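Local coordinates for protein probable sugar kinase (Clostridium perfringens, PDB 3KZH) that probably phosphorylates a sugar or related small molecule, as a putative carbohydrate kinase of the pfkB (ribokinase-like) family, at residues L65-G71 with V90-T96; S95-L100 with A112-S118; N162-P167 with F183-P188; P167-A173 with H191-L196. One frame throughout, in Å; residues are numbered along the deposited sequence.

Contact 1 of 4, residues L65-G71 with V90-T96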
loop_
_atom_site.group_PDB
_atom_site.type_symbol
_atom_site.label_atom_id
_atom_site.label_comp_id
_atom_site.label_asym_id
_atom_site.label_seq_id
_atom_site.Cartn_x
_atom_site.Cartn_y
_atom_site.Cartn_z
ATOM N N LEU A 65 12.230 8.114 3.080
ATOM C CA LEU A 65 10.876 7.624 3.297
ATOM C C LEU A 65 9.973 8.756 3.778
ATOM O O LEU A 65 10.441 9.884 3.995
ATOM C CB LEU A 65 10.864 6.462 4.287
ATOM C CG LEU A 65 11.528 5.160 3.857
ATOM C CD1 LEU A 65 11.562 4.243 5.036
ATOM C CD2 LEU A 65 10.806 4.521 2.687
ATOM N N GLY A 66 8.694 8.447 3.979
ATOM C CA GLY A 66 7.767 9.478 4.392
ATOM C C GLY A 66 6.889 9.327 5.603
ATOM O O GLY A 66 5.972 10.132 5.734
ATOM N N ASN A 67 7.113 8.318 6.454
ATOM C CA ASN A 67 6.323 8.107 7.695
ATOM C C ASN A 67 4.871 7.610 7.475
ATOM O O ASN A 67 4.217 7.125 8.406
ATOM C CB ASN A 67 6.391 9.393 8.573
ATOM C CG ASN A 67 5.619 9.295 9.874
ATOM O OD1 ASN A 67 5.866 8.412 10.695
ATOM N ND2 ASN A 67 4.679 10.217 10.068
ATOM N N ASP A 68 4.410 7.659 6.229
ATOM C CA ASP A 68 3.067 7.227 5.851
ATOM C C ASP A 68 2.950 5.699 5.708
ATOM O O ASP A 68 3.870 4.967 6.082
ATOM C CB ASP A 68 2.646 7.941 4.555
ATOM C CG ASP A 68 3.705 7.865 3.458
ATOM O OD1 ASP A 68 4.658 7.077 3.593
ATOM O OD2 ASP A 68 3.575 8.586 2.453
ATOM N N GLU A 69 1.848 5.238 5.112
ATOM C CA GLU A 69 1.582 3.812 4.912
ATOM C C GLU A 69 2.502 3.123 3.902
ATOM O O GLU A 69 2.801 1.936 4.041
ATOM C CB GLU A 69 0.116 3.598 4.527
ATOM C CG GLU A 69 -0.555 2.441 5.260
ATOM C CD GLU A 69 -0.798 2.709 6.748
ATOM O OE1 GLU A 69 -0.605 1.776 7.554
ATOM O OE2 GLU A 69 -1.199 3.833 7.116
ATOM N N HIS A 70 2.949 3.873 2.897
ATOM C CA HIS A 70 3.855 3.350 1.878
ATOM C C HIS A 70 5.259 3.233 2.447
ATOM O O HIS A 70 6.048 2.401 1.998
ATOM C CB HIS A 70 3.867 4.234 0.638
ATOM C CG HIS A 70 2.686 4.034 -0.260
ATOM N ND1 HIS A 70 1.908 2.896 -0.233
ATOM C CD2 HIS A 70 2.159 4.828 -1.216
ATOM C CE1 HIS A 70 0.952 3.000 -1.138
ATOM N NE2 HIS A 70 1.081 4.162 -1.748
ATOM N N GLY A 71 5.533 4.053 3.465
ATOM C CA GLY A 71 6.813 4.043 4.156
ATOM C C GLY A 71 6.937 2.768 4.963
ATOM O O GLY A 71 7.983 2.133 4.937
ATOM N N VAL A 90 13.538 9.864 7.328
ATOM C CA VAL A 90 12.095 9.777 7.493
ATOM C C VAL A 90 11.542 11.200 7.674
ATOM O O VAL A 90 12.010 11.949 8.533
ATOM C CB VAL A 90 11.684 8.815 8.677
ATOM C CG1 VAL A 90 12.233 7.412 8.435
ATOM C CG2 VAL A 90 12.174 9.332 10.042
ATOM N N ILE A 91 10.612 11.592 6.803
ATOM C CA ILE A 91 10.001 12.921 6.867
ATOM C C ILE A 91 8.649 12.875 7.565
ATOM O O ILE A 91 7.693 12.290 7.050
ATOM C CB ILE A 91 9.805 13.560 5.462
ATOM C CG1 ILE A 91 11.099 13.508 4.664
ATOM C CG2 ILE A 91 9.366 15.039 5.597
ATOM C CD1 ILE A 91 10.940 13.939 3.250
ATOM N N GLU A 92 8.577 13.542 8.716
ATOM C CA GLU A 92 7.356 13.627 9.510
ATOM C C GLU A 92 6.294 14.447 8.779
ATOM O O GLU A 92 6.532 15.606 8.409
ATOM C CB GLU A 92 7.665 14.231 10.879
ATOM C CG GLU A 92 8.306 13.243 11.853
ATOM C CD GLU A 92 7.309 12.620 12.834
ATOM O OE1 GLU A 92 7.648 12.538 14.036
ATOM O OE2 GLU A 92 6.195 12.219 12.416
ATOM N N GLY A 93 5.175 13.785 8.474
ATOM C CA GLY A 93 4.080 14.420 7.757
ATOM C C GLY A 93 4.268 14.388 6.248
ATOM O O GLY A 93 3.327 14.663 5.492
ATOM N N GLY A 94 5.482 14.034 5.816
ATOM C CA GLY A 94 5.815 13.959 4.401
ATOM C C GLY A 94 5.274 12.714 3.726
ATOM O O GLY A 94 4.580 11.907 4.351
ATOM N N SER A 95 5.579 12.561 2.444
ATOM C CA SER A 95 5.106 11.409 1.690
ATOM C C SER A 95 6.233 10.605 1.073
ATOM O O SER A 95 7.205 11.176 0.579
ATOM C CB SER A 95 4.143 11.850 0.589
ATOM O OG SER A 95 4.799 12.688 -0.348
ATOM N N THR A 96 6.098 9.277 1.127
ATOM C CA THR A 96 7.059 8.356 0.519
ATOM C C THR A 96 6.784 8.482 -0.984
ATOM O O THR A 96 5.618 8.511 -1.380
ATOM C CB THR A 96 6.790 6.897 0.963
ATOM O OG1 THR A 96 6.889 6.810 2.385
ATOM C CG2 THR A 96 7.791 5.912 0.346
HETATM O O HOH W 1 2.768 8.160 -0.071
#
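Thr96 OG1 sits between two groups of the other segment: it donates to Asp68 OD1 at 2.6 Å, and Gly66 N reaches it through a weak, bent bond. The same carboxylate takes the backbone too, since Thr96 N donates to Asp68 OD2 at 2.9 Å with a nearly straight N-H (166°). Both bonds arrive on the syn sides of the two oxygens, the amide's 25° out of the carboxylate plane, so the two bonds from Thr96 help to fix the rotation of the acid group. Asp68 CG stands between its own backbone N and carbonyl carbon (chi1 49°), which also lets OD1 accept weakly from Gly71 N and N-cap the helix that follows. A water adds a further link, donating to Asp68 OD2 and to Thr96 O. At Leu65, Ile91 N bonds to Leu65 O at 3.3 Å, and a type II turn from Ile91 to Gly94 swings the chain back to Ser95. Leu65 and Val90 pair in the short parallel sheet of strands 64-65 and 89-90; Leu65 leans on Ile74 and Val75 of helix 69-81, while His70 packs against Val17 and Val19 of strand 16-23 and Ile39 of the second subunit.

Contact 2 of 4, residues S95-L100 with A112-S118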
loop_
_atom_site.group_PDB
_atom_site.type_symbol
_atom_site.label_atom_id
_atom_site.label_comp_id
_atom_site.label_asym_id
_atom_site.label_seq_id
_atom_site.Cartn_x
_atom_site.Cartn_y
_atom_site.Cartn_z
ATOM N N SER A 95 5.579 12.561 2.444
ATOM C CA SER A 95 5.106 11.409 1.690
ATOM C C SER A 95 6.233 10.605 1.073
ATOM O O SER A 95 7.205 11.176 0.579
ATOM C CB SER A 95 4.143 11.850 0.589
ATOM O OG SER A 95 4.799 12.688 -0.348
ATOM N N THR A 96 6.098 9.277 1.127
ATOM C CA THR A 96 7.059 8.356 0.519
ATOM C C THR A 96 6.784 8.482 -0.984
ATOM O O THR A 96 5.618 8.511 -1.380
ATOM C CB THR A 96 6.790 6.897 0.963
ATOM O OG1 THR A 96 6.889 6.810 2.385
ATOM C CG2 THR A 96 7.791 5.912 0.346
ATOM N N PRO A 97 7.837 8.664 -1.819
ATOM C CA PRO A 97 7.671 8.791 -3.275
ATOM C C PRO A 97 6.737 7.726 -3.851
ATOM O O PRO A 97 6.915 6.529 -3.615
ATOM C CB PRO A 97 9.095 8.661 -3.782
ATOM C CG PRO A 97 9.842 9.367 -2.744
ATOM C CD PRO A 97 9.255 8.869 -1.460
ATOM N N THR A 98 5.660 8.201 -4.468
ATOM C CA THR A 98 4.633 7.337 -5.036
ATOM C C THR A 98 4.194 7.809 -6.408
ATOM O O THR A 98 4.098 9.006 -6.664
ATOM C CB THR A 98 3.392 7.277 -4.092
ATOM O OG1 THR A 98 3.815 6.901 -2.776
ATOM C CG2 THR A 98 2.337 6.263 -4.583
ATOM N N TYR A 99 3.956 6.846 -7.286
ATOM C CA TYR A 99 3.482 7.129 -8.629
ATOM C C TYR A 99 2.175 6.359 -8.826
ATOM O O TYR A 99 2.170 5.129 -8.911
ATOM C CB TYR A 99 4.531 6.739 -9.678
ATOM C CG TYR A 99 4.138 7.060 -11.104
ATOM C CD1 TYR A 99 4.032 8.397 -11.546
ATOM C CD2 TYR A 99 3.853 6.026 -12.021
ATOM C CE1 TYR A 99 3.645 8.700 -12.888
ATOM C CE2 TYR A 99 3.468 6.310 -13.357
ATOM C CZ TYR A 99 3.367 7.647 -13.779
ATOM O OH TYR A 99 2.992 7.919 -15.075
ATOM N N LEU A 100 1.072 7.104 -8.841
ATOM C CA LEU A 100 -0.266 6.553 -9.028
ATOM C C LEU A 100 -0.698 6.762 -10.480
ATOM O O LEU A 100 -0.843 7.893 -10.915
ATOM C CB LEU A 100 -1.243 7.226 -8.053
ATOM C CG LEU A 100 -2.762 7.008 -8.128
ATOM C CD1 LEU A 100 -3.133 5.530 -8.009
ATOM C CD2 LEU A 100 -3.414 7.804 -7.020
ATOM N N ALA A 112 -2.583 10.150 -14.260
ATOM C CA ALA A 112 -1.521 9.911 -13.266
ATOM C C ALA A 112 -1.225 11.043 -12.290
ATOM O O ALA A 112 -1.400 12.220 -12.611
ATOM C CB ALA A 112 -0.217 9.483 -13.933
ATOM N N ILE A 113 -0.774 10.652 -11.095
ATOM C CA ILE A 113 -0.380 11.555 -10.010
ATOM C C ILE A 113 1.034 11.155 -9.566
ATOM O O ILE A 113 1.268 9.999 -9.190
ATOM C CB ILE A 113 -1.373 11.499 -8.779
ATOM C CG1 ILE A 113 -2.699 12.199 -9.115
ATOM C CG2 ILE A 113 -0.763 12.145 -7.517
ATOM C CD1 ILE A 113 -2.621 13.707 -9.396
ATOM N N ALA A 114 1.959 12.118 -9.611
ATOM C CA ALA A 114 3.357 11.914 -9.207
ATOM C C ALA A 114 3.653 12.628 -7.884
ATOM O O ALA A 114 3.649 13.855 -7.824
ATOM C CB ALA A 114 4.304 12.416 -10.306
ATOM N N ASP A 115 3.879 11.855 -6.824
ATOM C CA ASP A 115 4.183 12.399 -5.500
ATOM C C ASP A 115 5.688 12.187 -5.247
ATOM O O ASP A 115 6.096 11.600 -4.240
ATOM C CB ASP A 115 3.329 11.679 -4.449
ATOM C CG ASP A 115 3.205 12.451 -3.135
ATOM O OD1 ASP A 115 3.942 13.437 -2.911
ATOM O OD2 ASP A 115 2.357 12.052 -2.308
HETATM N N MSE A 116 6.491 12.724 -6.167
HETATM C CA MSE A 116 7.956 12.632 -6.169
HETATM C C MSE A 116 8.662 13.748 -5.401
HETATM O O MSE A 116 9.870 13.967 -5.565
HETATM C CB MSE A 116 8.454 12.621 -7.624
HETATM C CG MSE A 116 7.814 11.555 -8.522
HETATM SE SE MSE A 116 7.962 9.772 -7.767
HETATM C CE MSE A 116 9.479 9.179 -8.865
ATOM N N LYS A 117 7.903 14.407 -4.533
ATOM C CA LYS A 117 8.357 15.536 -3.730
ATOM C C LYS A 117 9.568 15.268 -2.828
ATOM O O LYS A 117 10.590 15.953 -2.938
ATOM C CB LYS A 117 7.174 16.043 -2.894
ATOM C CG LYS A 117 7.409 17.304 -2.076
ATOM C CD LYS A 117 6.956 17.079 -0.642
ATOM C CE LYS A 117 6.725 18.391 0.090
ATOM N NZ LYS A 117 5.509 19.086 -0.422
ATOM N N SER A 118 9.453 14.240 -1.990
ATOM C CA SER A 118 10.478 13.856 -1.024
ATOM C C SER A 118 11.887 13.500 -1.502
ATOM O O SER A 118 12.831 13.579 -0.713
ATOM C CB SER A 118 9.935 12.752 -0.131
ATOM O OG SER A 118 8.901 13.259 0.690
HETATM O O HOH W 2 7.378 12.161 -2.145
#
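Strands 98-103 and 109-115 form a beta hairpin, and the link between Leu100 and Ile113 is complete in both directions: Leu100 N donates to Ile113 O at 2.9 Å, and Ile113 N to Leu100 O at 2.8 Å. At the next hydrogen-bonded pair, beyond Tyr99 and Ala114, Asp115 N gives a sound bond to Thr98 O (2.9 Å), but the return bond from Thr98 N to Asp115 O is weak. That carbonyl has other company, for Pro97 CA directs its hydrogen at it. A water donates to Ser95 O and accepts from Ser118 N, bridging the segments where the ladder gives out. Ser118 OG also donates to Ser95 O, at 2.7 Å, so that carbonyl is doubly served. Asp115, with CG anti to the backbone N (chi1 -161°), divides its carboxylate: OD1 accepts from Ser95 OG at 2.8 Å, met from above the carboxylate plane, while OD2 accepts from Val37 N of the second subunit. Ile113 and Ala114 pair with a strand of that subunit, carrying the sheet across the interface. Thr98 OG1 is turned back on its own segment and donates to Thr96 O. On the face bearing Tyr99 and Ala114, the tyrosine CD1 meets Ala114 CB at 4.2 Å, at the ring edge.

Contact 3 of 4, residues N162-P167 with F183-P188. With BGC (beta-D-glucopyranose), chain C.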
loop_
_atom_site.group_PDB
_atom_site.type_symbol
_atom_site.label_atom_id
_atom_site.label_comp_id
_atom_site.label_asym_id
_atom_site.label_seq_id
_atom_site.Cartn_x
_atom_site.Cartn_y
_atom_site.Cartn_z
ATOM N N ASN A 162 34.561 3.594 -1.707
ATOM C CA ASN A 162 34.647 3.395 -3.144
ATOM C C ASN A 162 33.286 3.501 -3.845
ATOM O O ASN A 162 32.463 2.589 -3.793
ATOM C CB ASN A 162 35.290 2.042 -3.421
ATOM C CG ASN A 162 36.771 1.994 -3.089
ATOM O OD1 ASN A 162 37.276 0.955 -2.663
ATOM N ND2 ASN A 162 37.487 3.083 -3.356
ATOM N N PHE A 163 33.083 4.609 -4.542
ATOM C CA PHE A 163 31.828 4.881 -5.235
ATOM C C PHE A 163 31.555 4.130 -6.543
ATOM O O PHE A 163 32.455 3.930 -7.353
ATOM C CB PHE A 163 31.692 6.380 -5.456
ATOM C CG PHE A 163 31.389 7.155 -4.224
ATOM C CD1 PHE A 163 30.071 7.290 -3.782
ATOM C CD2 PHE A 163 32.419 7.805 -3.518
ATOM C CE1 PHE A 163 29.760 8.076 -2.640
ATOM C CE2 PHE A 163 32.131 8.591 -2.382
ATOM C CZ PHE A 163 30.796 8.727 -1.940
ATOM N N ILE A 164 30.302 3.702 -6.717
ATOM C CA ILE A 164 29.856 2.971 -7.910
ATOM C C ILE A 164 28.707 3.733 -8.605
ATOM O O ILE A 164 27.674 3.999 -7.990
ATOM C CB ILE A 164 29.398 1.497 -7.570
ATOM C CG1 ILE A 164 30.496 0.734 -6.802
ATOM C CG2 ILE A 164 29.031 0.735 -8.855
ATOM C CD1 ILE A 164 30.101 -0.629 -6.285
ATOM N N LEU A 165 28.886 4.041 -9.891
ATOM C CA LEU A 165 27.876 4.758 -10.670
ATOM C C LEU A 165 27.017 3.932 -11.632
ATOM O O LEU A 165 27.533 3.165 -12.443
ATOM C CB LEU A 165 28.520 5.918 -11.462
ATOM C CG LEU A 165 27.685 6.848 -12.370
ATOM C CD1 LEU A 165 26.624 7.609 -11.585
ATOM C CD2 LEU A 165 28.574 7.814 -13.136
ATOM N N ASP A 166 25.704 4.167 -11.553
ATOM C CA ASP A 166 24.695 3.575 -12.431
ATOM C C ASP A 166 24.116 4.862 -13.075
ATOM O O ASP A 166 23.292 5.533 -12.462
ATOM C CB ASP A 166 23.619 2.836 -11.613
ATOM C CG ASP A 166 22.625 2.051 -12.490
ATOM O OD1 ASP A 166 22.362 2.464 -13.637
ATOM O OD2 ASP A 166 22.104 1.006 -12.031
ATOM N N PRO A 167 24.543 5.220 -14.309
ATOM C CA PRO A 167 24.061 6.432 -14.997
ATOM C C PRO A 167 22.575 6.617 -15.320
ATOM O O PRO A 167 22.189 7.721 -15.692
ATOM C CB PRO A 167 24.913 6.476 -16.274
ATOM C CG PRO A 167 26.140 5.737 -15.904
ATOM C CD PRO A 167 25.580 4.572 -15.128
ATOM N N PHE A 183 34.799 8.410 -9.183
ATOM C CA PHE A 183 34.213 7.093 -9.001
ATOM C C PHE A 183 35.244 5.988 -9.185
ATOM O O PHE A 183 36.175 6.110 -9.989
ATOM C CB PHE A 183 33.061 6.876 -9.988
ATOM C CG PHE A 183 31.789 7.568 -9.607
ATOM C CD1 PHE A 183 30.886 6.960 -8.723
ATOM C CD2 PHE A 183 31.471 8.826 -10.130
ATOM C CE1 PHE A 183 29.668 7.596 -8.352
ATOM C CE2 PHE A 183 30.265 9.476 -9.777
ATOM C CZ PHE A 183 29.362 8.855 -8.884
ATOM N N HIS A 184 35.087 4.934 -8.388
ATOM C CA HIS A 184 35.936 3.746 -8.432
ATOM C C HIS A 184 35.425 2.846 -9.574
ATOM O O HIS A 184 36.195 2.150 -10.227
ATOM C CB HIS A 184 35.857 3.029 -7.070
ATOM C CG HIS A 184 36.413 1.632 -7.052
ATOM N ND1 HIS A 184 35.800 0.576 -7.698
ATOM C CD2 HIS A 184 37.493 1.113 -6.427
ATOM C CE1 HIS A 184 36.480 -0.528 -7.468
ATOM N NE2 HIS A 184 37.510 -0.234 -6.700
ATOM N N THR A 185 34.117 2.860 -9.789
ATOM C CA THR A 185 33.502 2.045 -10.820
ATOM C C THR A 185 32.369 2.786 -11.473
ATOM O O THR A 185 31.607 3.486 -10.808
ATOM C CB THR A 185 32.949 0.697 -10.221
ATOM O OG1 THR A 185 34.042 -0.105 -9.766
ATOM C CG2 THR A 185 32.134 -0.118 -11.245
ATOM N N ILE A 186 32.329 2.709 -12.796
ATOM C CA ILE A 186 31.216 3.276 -13.547
ATOM C C ILE A 186 30.631 2.085 -14.322
ATOM O O ILE A 186 31.341 1.145 -14.669
ATOM C CB ILE A 186 31.609 4.484 -14.477
ATOM C CG1 ILE A 186 32.698 4.114 -15.484
ATOM C CG2 ILE A 186 32.007 5.698 -13.632
ATOM C CD1 ILE A 186 32.705 5.004 -16.693
ATOM N N LYS A 187 29.316 2.112 -14.563
ATOM C CA LYS A 187 28.646 1.039 -15.257
ATOM C C LYS A 187 27.648 1.614 -16.334
ATOM O O LYS A 187 26.401 1.601 -16.137
ATOM C CB LYS A 187 27.929 0.097 -14.281
ATOM C CG LYS A 187 27.829 -1.373 -14.809
ATOM C CD LYS A 187 26.665 -1.625 -15.701
ATOM C CE LYS A 187 25.332 -1.299 -15.066
ATOM N NZ LYS A 187 24.457 -0.598 -15.942
ATOM N N PRO A 188 28.191 2.128 -17.447
ATOM C CA PRO A 188 27.262 2.642 -18.443
ATOM C C PRO A 188 26.945 1.670 -19.570
ATOM O O PRO A 188 27.537 0.606 -19.638
ATOM C CB PRO A 188 28.014 3.872 -18.970
ATOM C CG PRO A 188 29.419 3.423 -18.952
ATOM C CD PRO A 188 29.515 2.754 -17.629
HETATM C C2 BGC C . 20.635 1.703 -18.044
HETATM C C3 BGC C . 20.312 0.217 -18.387
HETATM C C4 BGC C . 21.741 -0.461 -18.505
HETATM C C5 BGC C . 22.595 -0.322 -17.174
HETATM C C6 BGC C . 23.948 -0.910 -17.223
HETATM C C1 BGC C . 21.395 1.737 -16.721
HETATM O O1 BGC C . 21.631 2.921 -16.427
HETATM O O2 BGC C . 19.542 2.331 -17.902
HETATM O O3 BGC C . 19.740 0.286 -19.533
HETATM O O4 BGC C . 21.560 -1.726 -18.823
HETATM O O5 BGC C . 22.716 1.038 -16.832
#
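With chi1 -180°, Leu165 sends CG away from its backbone N, and chi1 -77° with chi2 -85° turns a face of the Phe183 ring to Leu165 CB. Leu165 CB then lies over that face in a CH-pi contact, 3.8 Å from the centroid of the Phe183 ring and displaced toward the rim. The Leu165 branches spread from there: CD1 approaches Phe183 CZ, and CD2 meets CG2 of Ile186 at 4.1 Å. The edge of the same ring is turned to the other backbone, with Phe163 O and Ile164 N near its plane, and Phe163 CB touches Phe183 CD1. Met150 of helix 147-157 packs against both Leu165 and Phe183. These strands are the parallel neighbours of a beta-alpha-beta unit, strand 162-166, helix 170-174 and strand 185-186, within the large central sheet of the ribokinase-like fold. Phe163 O takes two donors, His184 N at 3.0 Å and Thr185 N at 3.1 Å. Next, Leu165 N donates to Thr185 O at 2.9 Å and Lys187 N to Leu165 O at 3.0 Å. On the opposite face of the sheet from Leu165, Ile164 CG2 and Thr185 CG2 lie side by side, while Thr185 OG1 bonds to Tyr267 OH of helix 255-268. Beyond the paired residues the chains reach the sugar. The Lys187 chain, bent at chi2, chi3 and chi4, is modelled with NZ joined covalently to C6 of the glucopyranose (1.4 Å), and Asp166 OD1 lies 2.9 Å from O1, on the carbon at the other side of the ring oxygen.

Contact 4 of 4, residues P167-A173 with H191-L196. With BGC (beta-D-glucopyranose), chain C.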
loop_
_atom_site.group_PDB
_atom_site.type_symbol
_atom_site.label_atom_id
_atom_site.label_comp_id
_atom_site.label_asym_id
_atom_site.label_seq_id
_atom_site.Cartn_x
_atom_site.Cartn_y
_atom_site.Cartn_z
ATOM N N PRO A 167 24.543 5.220 -14.309
ATOM C CA PRO A 167 24.061 6.432 -14.997
ATOM C C PRO A 167 22.575 6.617 -15.320
ATOM O O PRO A 167 22.189 7.721 -15.692
ATOM C CB PRO A 167 24.913 6.476 -16.274
ATOM C CG PRO A 167 26.140 5.737 -15.904
ATOM C CD PRO A 167 25.580 4.572 -15.128
ATOM N N VAL A 168 21.759 5.566 -15.174
ATOM C CA VAL A 168 20.296 5.581 -15.440
ATOM C C VAL A 168 19.858 5.857 -16.908
ATOM O O VAL A 168 19.087 5.077 -17.480
ATOM C CB VAL A 168 19.511 6.474 -14.393
ATOM C CG1 VAL A 168 18.002 6.451 -14.643
ATOM C CG2 VAL A 168 19.786 5.972 -12.981
ATOM N N SER A 169 20.337 6.958 -17.490
ATOM C CA SER A 169 20.027 7.347 -18.869
ATOM C C SER A 169 21.155 8.201 -19.440
ATOM O O SER A 169 21.987 8.715 -18.691
ATOM C CB SER A 169 18.703 8.130 -18.945
ATOM O OG SER A 169 18.844 9.466 -18.483
ATOM N N ALA A 170 21.160 8.350 -20.769
ATOM C CA ALA A 170 22.154 9.161 -21.494
ATOM C C ALA A 170 22.028 10.652 -21.179
ATOM O O ALA A 170 23.031 11.371 -21.100
ATOM C CB ALA A 170 22.008 8.943 -22.969
ATOM N N GLU A 171 20.783 11.087 -20.977
ATOM C CA GLU A 171 20.444 12.468 -20.655
ATOM C C GLU A 171 20.967 12.791 -19.258
ATOM O O GLU A 171 21.632 13.799 -19.072
ATOM C CB GLU A 171 18.919 12.658 -20.731
ATOM C CG GLU A 171 18.417 14.108 -20.829
ATOM C CD GLU A 171 18.195 14.778 -19.475
ATOM O OE1 GLU A 171 17.499 14.188 -18.617
ATOM O OE2 GLU A 171 18.724 15.895 -19.275
ATOM N N LYS A 172 20.694 11.907 -18.300
ATOM C CA LYS A 172 21.136 12.072 -16.918
ATOM C C LYS A 172 22.653 11.966 -16.767
ATOM O O LYS A 172 23.219 12.531 -15.834
ATOM C CB LYS A 172 20.450 11.039 -16.023
ATOM C CG LYS A 172 19.101 11.464 -15.476
ATOM C CD LYS A 172 18.211 10.255 -15.288
ATOM C CE LYS A 172 16.982 10.550 -14.447
ATOM N NZ LYS A 172 17.323 10.715 -13.008
ATOM N N ALA A 173 23.294 11.289 -17.723
ATOM C CA ALA A 173 24.748 11.075 -17.751
ATOM C C ALA A 173 25.584 12.305 -18.113
ATOM O O ALA A 173 26.723 12.435 -17.658
ATOM C CB ALA A 173 25.093 9.915 -18.685
ATOM N N HIS A 191 25.513 3.832 -25.311
ATOM C CA HIS A 191 25.162 5.246 -25.480
ATOM C C HIS A 191 25.568 6.157 -24.318
ATOM O O HIS A 191 26.061 7.254 -24.552
ATOM C CB HIS A 191 23.670 5.409 -25.812
ATOM C CG HIS A 191 23.354 6.668 -26.565
ATOM N ND1 HIS A 191 23.939 6.979 -27.775
ATOM C CD2 HIS A 191 22.544 7.709 -26.263
ATOM C CE1 HIS A 191 23.505 8.158 -28.183
ATOM N NE2 HIS A 191 22.658 8.624 -27.284
ATOM N N GLU A 192 25.418 5.681 -23.081
ATOM C CA GLU A 192 25.792 6.454 -21.886
ATOM C C GLU A 192 27.311 6.633 -21.811
ATOM O O GLU A 192 27.791 7.653 -21.320
ATOM C CB GLU A 192 25.287 5.780 -20.608
ATOM C CG GLU A 192 23.777 5.743 -20.429
ATOM C CD GLU A 192 23.305 4.765 -19.347
ATOM O OE1 GLU A 192 24.133 4.212 -18.590
ATOM O OE2 GLU A 192 22.085 4.532 -19.264
ATOM N N ALA A 193 28.051 5.652 -22.338
ATOM C CA ALA A 193 29.519 5.678 -22.376
ATOM C C ALA A 193 30.025 6.656 -23.434
ATOM O O ALA A 193 31.102 7.224 -23.280
ATOM C CB ALA A 193 30.067 4.287 -22.649
ATOM N N GLU A 194 29.236 6.843 -24.497
ATOM C CA GLU A 194 29.555 7.775 -25.579
ATOM C C GLU A 194 29.442 9.211 -25.080
ATOM O O GLU A 194 30.292 10.053 -25.387
ATOM C CB GLU A 194 28.607 7.579 -26.762
ATOM C CG GLU A 194 28.771 6.250 -27.451
ATOM C CD GLU A 194 27.811 6.043 -28.593
ATOM O OE1 GLU A 194 28.283 5.679 -29.692
ATOM O OE2 GLU A 194 26.591 6.230 -28.391
ATOM N N ILE A 195 28.419 9.445 -24.253
ATOM C CA ILE A 195 28.139 10.750 -23.659
ATOM C C ILE A 195 29.249 11.114 -22.673
ATOM O O ILE A 195 29.787 12.227 -22.727
ATOM C CB ILE A 195 26.762 10.770 -22.910
ATOM C CG1 ILE A 195 25.619 10.276 -23.809
ATOM C CG2 ILE A 195 26.449 12.160 -22.400
ATOM C CD1 ILE A 195 25.383 11.049 -25.099
ATOM N N LEU A 196 29.617 10.146 -21.831
ATOM C CA LEU A 196 30.656 10.318 -20.818
ATOM C C LEU A 196 32.080 10.440 -21.384
ATOM O O LEU A 196 32.924 11.132 -20.804
ATOM C CB LEU A 196 30.591 9.184 -19.790
ATOM C CG LEU A 196 29.377 8.988 -18.879
ATOM C CD1 LEU A 196 29.533 7.679 -18.149
ATOM C CD2 LEU A 196 29.199 10.136 -17.906
HETATM C C2 BGC C . 20.635 1.703 -18.044
HETATM C C3 BGC C . 20.312 0.217 -18.387
HETATM C C4 BGC C . 21.741 -0.461 -18.505
HETATM C C5 BGC C . 22.595 -0.322 -17.174
HETATM C C6 BGC C . 23.948 -0.910 -17.223
HETATM C C1 BGC C . 21.395 1.737 -16.721
HETATM O O1 BGC C . 21.631 2.921 -16.427
HETATM O O2 BGC C . 19.542 2.331 -17.902
HETATM O O3 BGC C . 19.740 0.286 -19.533
HETATM O O4 BGC C . 21.560 -1.726 -18.823
HETATM O O5 BGC C . 22.716 1.038 -16.832
#
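Helix 190-197 packs against the start of the short helix 170-174, the connecting helix of the beta-alpha-beta unit, and Glu192 runs from this junction to the bound sugar. Its CB leaves the helix with CG beside the backbone N (chi1 -67°), and CG settles against Ala170 N at 3.7 Å and the carbonyl carbon of Ser169. From there the chain is extended (chi2 165°), carrying CD to within 3.9 Å of Pro167 CB. The carboxylate then divides: OE1 lies against Pro167 CB at 3.3 Å, while OE2 points to O1 of the glucopyranose, 3.3 Å away. Val168 O accepts from the neighbouring sugar hydroxyl O2 at 2.8 Å, a backbone contact beside the carboxylate. Ser169 N-caps helix 170-174, its OG accepting from Lys172 N, and Lys172 NZ makes a salt bridge to Asp145. Ala170 CB touches both His191 CD2 and Ile195 CG1. The His191 ring is steadied within its own helix, ND1 donating to Glu194 OE2. One turn on from Ala170 and Glu192, Leu196 CD2 touches Ala173 O at 3.4 Å.

In the fold
The four contacts follow the chain as two pairs. Contacts 1 and 2 share Ser95 and Thr96, lie about 11 Å apart between centres, and both touch the second subunit; contact 2 belongs to the four-stranded sheet that is continued by that chain. Contacts 3 and 4, about 12 Å apart between centres, share Pro167 and alternate along the chain: strand 162-166 and helix 170-174, then strand 185-186 and helix 190-197. Both reach the glucopyranose, which sits at the end of the central sheet. Contacts 2 and 3 lie on opposite sides of the chain's centre, so the contacts at the subunit interface and those at the glucopyranose lie in different parts of the chain, though contacts 2 and 4 approach to about 9 Å between nearest atoms.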